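Local coordinates for HutD family protein (Pseudomonas aeruginosa, PDB 1YLL) that is of unknown function but belongs to the HutD family of the cupin clan and is probably linked to histidine utilisation, at residues F40-G54 against H100-I114. Sequence-based numbering, arbitrary orientation.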
# COMPACT_ATOMS: atom_id res chain seq x y z
N PHE D 40 -0.43 3.49 35.30
CA PHE D 40 -0.85 3.47 33.90
C PHE D 40 -2.22 2.84 33.70
O PHE D 40 -2.76 2.21 34.58
CB PHE D 40 0.18 2.69 33.06
CG PHE D 40 0.38 1.24 33.49
CD1 PHE D 40 -0.53 0.23 33.14
CD2 PHE D 40 1.47 0.91 34.29
CE1 PHE D 40 -0.34 -1.10 33.58
CE2 PHE D 40 1.67 -0.40 34.73
CZ PHE D 40 0.76 -1.41 34.37
N GLY D 41 -2.78 3.06 32.51
CA GLY D 41 -4.06 2.45 32.15
C GLY D 41 -3.79 1.11 31.47
O GLY D 41 -4.52 0.14 31.66
N TRP D 42 -2.77 1.07 30.64
CA TRP D 42 -2.37 -0.19 30.01
C TRP D 42 -0.88 -0.07 29.75
O TRP D 42 -0.32 1.03 29.63
CB TRP D 42 -3.15 -0.51 28.71
CG TRP D 42 -3.10 0.53 27.65
CD1 TRP D 42 -4.11 1.40 27.31
CD2 TRP D 42 -2.02 0.81 26.76
NE1 TRP D 42 -3.72 2.19 26.27
CE2 TRP D 42 -2.44 1.86 25.91
CE3 TRP D 42 -0.73 0.27 26.59
CZ2 TRP D 42 -1.61 2.41 24.91
CZ3 TRP D 42 0.08 0.81 25.59
CH2 TRP D 42 -0.36 1.87 24.76
N ARG D 43 -0.22 -1.22 29.74
CA ARG D 43 1.20 -1.29 29.51
C ARG D 43 1.51 -2.57 28.74
O ARG D 43 0.96 -3.64 29.05
CB ARG D 43 1.94 -1.34 30.84
CG ARG D 43 3.42 -1.45 30.74
CD ARG D 43 4.01 -1.22 32.12
NE ARG D 43 5.41 -1.63 32.24
CZ ARG D 43 5.82 -2.86 32.53
NH1 ARG D 43 7.11 -3.11 32.64
NH2 ARG D 43 4.95 -3.85 32.69
N LEU D 44 2.38 -2.45 27.75
CA LEU D 44 2.79 -3.59 26.93
C LEU D 44 4.28 -3.77 27.16
O LEU D 44 5.04 -2.78 27.17
CB LEU D 44 2.55 -3.28 25.45
CG LEU D 44 1.81 -4.14 24.42
CD1 LEU D 44 2.70 -4.29 23.17
CD2 LEU D 44 1.35 -5.48 24.99
N SER D 45 4.74 -4.99 27.33
CA SER D 45 6.16 -5.18 27.58
C SER D 45 6.62 -6.59 27.22
O SER D 45 5.80 -7.48 26.99
CB SER D 45 6.44 -4.99 29.08
OG SER D 45 5.68 -5.93 29.86
N ILE D 46 7.94 -6.75 27.17
CA ILE D 46 8.57 -8.04 26.93
C ILE D 46 9.39 -8.28 28.19
O ILE D 46 10.08 -7.38 28.66
CB ILE D 46 9.55 -8.02 25.78
CG1 ILE D 46 8.84 -7.82 24.46
CG2 ILE D 46 10.35 -9.33 25.75
CD1 ILE D 46 9.86 -7.36 23.42
N ALA D 47 9.33 -9.47 28.76
CA ALA D 47 10.14 -9.72 29.95
C ALA D 47 11.02 -10.92 29.71
O ALA D 47 10.71 -11.77 28.86
CB ALA D 47 9.26 -9.94 31.18
N ASP D 48 12.16 -10.93 30.39
CA ASP D 48 13.08 -12.05 30.33
C ASP D 48 12.90 -12.69 31.68
O ASP D 48 12.90 -12.00 32.70
CB ASP D 48 14.52 -11.59 30.15
CG ASP D 48 14.83 -11.20 28.73
OD1 ASP D 48 13.86 -10.87 28.01
OD2 ASP D 48 16.01 -11.21 28.34
N VAL D 49 12.70 -14.00 31.70
CA VAL D 49 12.54 -14.67 32.97
C VAL D 49 13.65 -15.69 32.95
O VAL D 49 13.60 -16.63 32.16
CB VAL D 49 11.18 -15.37 33.05
CG1 VAL D 49 10.99 -15.95 34.44
CG2 VAL D 49 10.07 -14.39 32.71
N GLY D 50 14.64 -15.47 33.80
CA GLY D 50 15.81 -16.34 33.83
C GLY D 50 15.77 -17.45 34.85
O GLY D 50 16.53 -18.42 34.74
N GLU D 51 14.89 -17.31 35.83
CA GLU D 51 14.71 -18.31 36.88
C GLU D 51 13.26 -18.43 37.31
O GLU D 51 12.50 -17.46 37.23
CB GLU D 51 15.50 -17.90 38.10
CG GLU D 51 16.99 -17.93 37.96
CD GLU D 51 17.66 -17.62 39.27
OE1 GLU D 51 17.52 -16.47 39.73
OE2 GLU D 51 18.31 -18.53 39.83
N SER D 52 12.87 -19.61 37.77
CA SER D 52 11.53 -19.82 38.29
C SER D 52 11.42 -18.99 39.55
O SER D 52 12.39 -18.84 40.30
CB SER D 52 11.29 -21.30 38.64
OG SER D 52 11.42 -22.12 37.50
N GLY D 53 10.24 -18.42 39.80
CA GLY D 53 10.06 -17.60 40.98
C GLY D 53 8.70 -16.94 40.94
O GLY D 53 7.98 -17.05 39.94
N GLY D 54 8.33 -16.25 42.02
CA GLY D 54 7.03 -15.61 42.05
C GLY D 54 7.00 -14.38 41.17
O GLY D 54 8.05 -13.80 40.87
N HIS D 100 3.11 -18.02 40.83
CA HIS D 100 4.47 -18.54 40.81
C HIS D 100 4.73 -19.07 39.40
O HIS D 100 3.90 -19.77 38.83
CB HIS D 100 4.65 -19.67 41.82
CG HIS D 100 6.03 -20.26 41.79
ND1 HIS D 100 6.36 -21.35 41.01
CD2 HIS D 100 7.17 -19.88 42.41
CE1 HIS D 100 7.65 -21.61 41.15
NE2 HIS D 100 8.17 -20.73 41.99
N CYS D 101 5.89 -18.71 38.84
CA CYS D 101 6.24 -19.17 37.52
C CYS D 101 7.31 -20.24 37.61
O CYS D 101 8.35 -20.03 38.22
CB CYS D 101 6.80 -18.00 36.72
SG CYS D 101 7.54 -18.47 35.13
N THR D 102 7.04 -21.40 37.01
CA THR D 102 8.03 -22.47 36.96
C THR D 102 8.49 -22.56 35.49
O THR D 102 7.67 -22.78 34.60
CB THR D 102 7.41 -23.82 37.35
OG1 THR D 102 7.04 -23.77 38.74
CG2 THR D 102 8.37 -24.95 37.12
N LEU D 103 9.79 -22.36 35.26
CA LEU D 103 10.34 -22.48 33.91
C LEU D 103 10.44 -23.98 33.62
O LEU D 103 10.95 -24.75 34.46
CB LEU D 103 11.72 -21.85 33.85
CG LEU D 103 11.77 -20.34 34.11
CD1 LEU D 103 13.23 -19.84 34.00
CD2 LEU D 103 10.86 -19.60 33.12
N LEU D 104 9.97 -24.38 32.45
CA LEU D 104 10.00 -25.79 32.09
C LEU D 104 11.41 -26.27 31.79
O LEU D 104 11.86 -27.28 32.34
CB LEU D 104 9.08 -26.05 30.89
CG LEU D 104 7.59 -25.79 31.16
CD1 LEU D 104 6.81 -26.12 29.86
CD2 LEU D 104 7.08 -26.64 32.34
N ASP D 105 12.11 -25.53 30.94
CA ASP D 105 13.47 -25.91 30.59
C ASP D 105 14.29 -24.69 30.19
O ASP D 105 14.46 -24.40 29.00
CB ASP D 105 13.45 -26.92 29.44
CG ASP D 105 14.68 -27.81 29.41
OD1 ASP D 105 15.75 -27.39 29.93
OD2 ASP D 105 14.59 -28.94 28.86
N GLY D 106 14.78 -23.96 31.18
CA GLY D 106 15.61 -22.80 30.88
C GLY D 106 14.86 -21.49 30.72
O GLY D 106 13.62 -21.46 30.68
N ALA D 107 15.64 -20.41 30.61
CA ALA D 107 15.11 -19.06 30.47
C ALA D 107 14.12 -18.90 29.31
O ALA D 107 14.14 -19.65 28.33
CB ALA D 107 16.29 -18.08 30.28
N ILE D 108 13.23 -17.92 29.45
CA ILE D 108 12.27 -17.63 28.39
C ILE D 108 12.14 -16.12 28.28
O ILE D 108 12.68 -15.38 29.09
CB ILE D 108 10.83 -18.18 28.69
CG1 ILE D 108 10.31 -17.60 30.01
CG2 ILE D 108 10.82 -19.72 28.78
CD1 ILE D 108 8.86 -18.02 30.26
N ARG D 109 11.43 -15.70 27.25
CA ARG D 109 11.11 -14.29 27.06
C ARG D 109 9.62 -14.35 26.85
O ARG D 109 9.09 -15.27 26.21
CB ARG D 109 11.77 -13.70 25.81
CG ARG D 109 13.29 -13.70 25.87
CD ARG D 109 13.88 -12.73 24.84
NE ARG D 109 13.85 -11.36 25.35
CZ ARG D 109 13.97 -10.27 24.59
NH1 ARG D 109 14.12 -10.40 23.28
NH2 ARG D 109 13.94 -9.06 25.13
N ASP D 110 8.91 -13.37 27.40
CA ASP D 110 7.47 -13.35 27.24
C ASP D 110 7.01 -11.98 26.79
O ASP D 110 7.79 -11.03 26.73
CB ASP D 110 6.75 -13.75 28.54
CG ASP D 110 7.08 -12.87 29.72
OD1 ASP D 110 7.31 -11.64 29.56
OD2 ASP D 110 7.10 -13.43 30.84
N PHE D 111 5.75 -11.93 26.40
CA PHE D 111 5.10 -10.72 25.91
C PHE D 111 3.93 -10.52 26.88
O PHE D 111 3.13 -11.44 27.09
CB PHE D 111 4.63 -11.02 24.49
CG PHE D 111 3.85 -9.92 23.85
CD1 PHE D 111 4.47 -8.70 23.52
CD2 PHE D 111 2.52 -10.11 23.55
CE1 PHE D 111 3.74 -7.69 22.91
CE2 PHE D 111 1.78 -9.09 22.93
CZ PHE D 111 2.39 -7.89 22.61
N ASN D 112 3.82 -9.31 27.43
CA ASN D 112 2.82 -9.05 28.47
C ASN D 112 1.94 -7.88 28.19
O ASN D 112 2.45 -6.83 27.86
CB ASN D 112 3.54 -8.69 29.78
CG ASN D 112 4.02 -9.89 30.57
OD1 ASN D 112 3.21 -10.63 31.12
ND2 ASN D 112 5.33 -10.08 30.63
N LEU D 113 0.62 -8.04 28.37
CA LEU D 113 -0.30 -6.90 28.27
C LEU D 113 -0.83 -6.78 29.71
O LEU D 113 -1.23 -7.78 30.26
CB LEU D 113 -1.52 -7.23 27.40
CG LEU D 113 -2.44 -6.15 26.78
CD1 LEU D 113 -3.87 -6.58 26.81
CD2 LEU D 113 -2.24 -4.78 27.37
N ILE D 114 -0.78 -5.60 30.30
CA ILE D 114 -1.35 -5.40 31.64
C ILE D 114 -2.27 -4.20 31.47
O ILE D 114 -1.83 -3.18 30.97
CB ILE D 114 -0.24 -5.10 32.66
CG1 ILE D 114 0.76 -6.26 32.66
CG2 ILE D 114 -0.84 -4.85 34.08
CD1 ILE D 114 1.92 -6.08 33.62
O HOH W 1 12.95 -8.56 28.06
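D48 and R109 face each other as a non-hydrogen-bonded pair of antiparallel strands 42-49 and 108-114, and their side chains run alongside one another. The arginine chain bends at chi3 (81°), which turns NE toward D48, where R109 NE donates a nearly straight bond of 2.7 Å to D48 OD1, met on its syn side but out of the carboxylate plane. The oxygen lies close to the guanidinium plane, yet the carboxylate and guanidinium planes stand 84° apart, and the salt bridge uses one carboxylate oxygen, to which NH2 adds only a weak bond. A water accepts from R109 NH2 at the same guanidinium edge, while I46 CG2 lies 3.5 Å above one face, a branched aliphatic covering a flat cation. On this side of the sheet L44 spreads both methyls against the far end of the F111 ring, L44 CD2 reaching F111 CZ at 3.5 Å; the ring also stacks on F145.

Strands 42-49 and 108-115 are the middle pair of a six-stranded antiparallel sheet, consistent with the beta-barrel of the cupin clan; after the chain turns, 53-55 pairs with 99-103 in a second sheet.

The other side, with S45, A47, V49, D110, N112 and I114, mixes polar and apolar groups. D110 CG is wedged between its backbone N and carbonyl carbon (chi1 58°), turning D110 OD1 to A47, where it packs tightly against A47 CB at 3.1 Å, a closeness that the small alanine side chain permits; A47 N gives that oxygen a weak bond besides its main one to D110 O. S45 OG packs against N112 CB at 3.5 Å, while N112 OD1 accepts a hydrogen bond from R63. Farther along, I114 CG2 meets the edge of the F40 ring, 3.8 Å from F40 CZ, and I114 CD1 the edge of the R43 guanidinium, which is salt-bridged to E28. Beyond the turn, S52 OG, on a short hydroxyl side chain, takes the N-H of L103 in a nearly straight bond, 2.8 Å from L103 N.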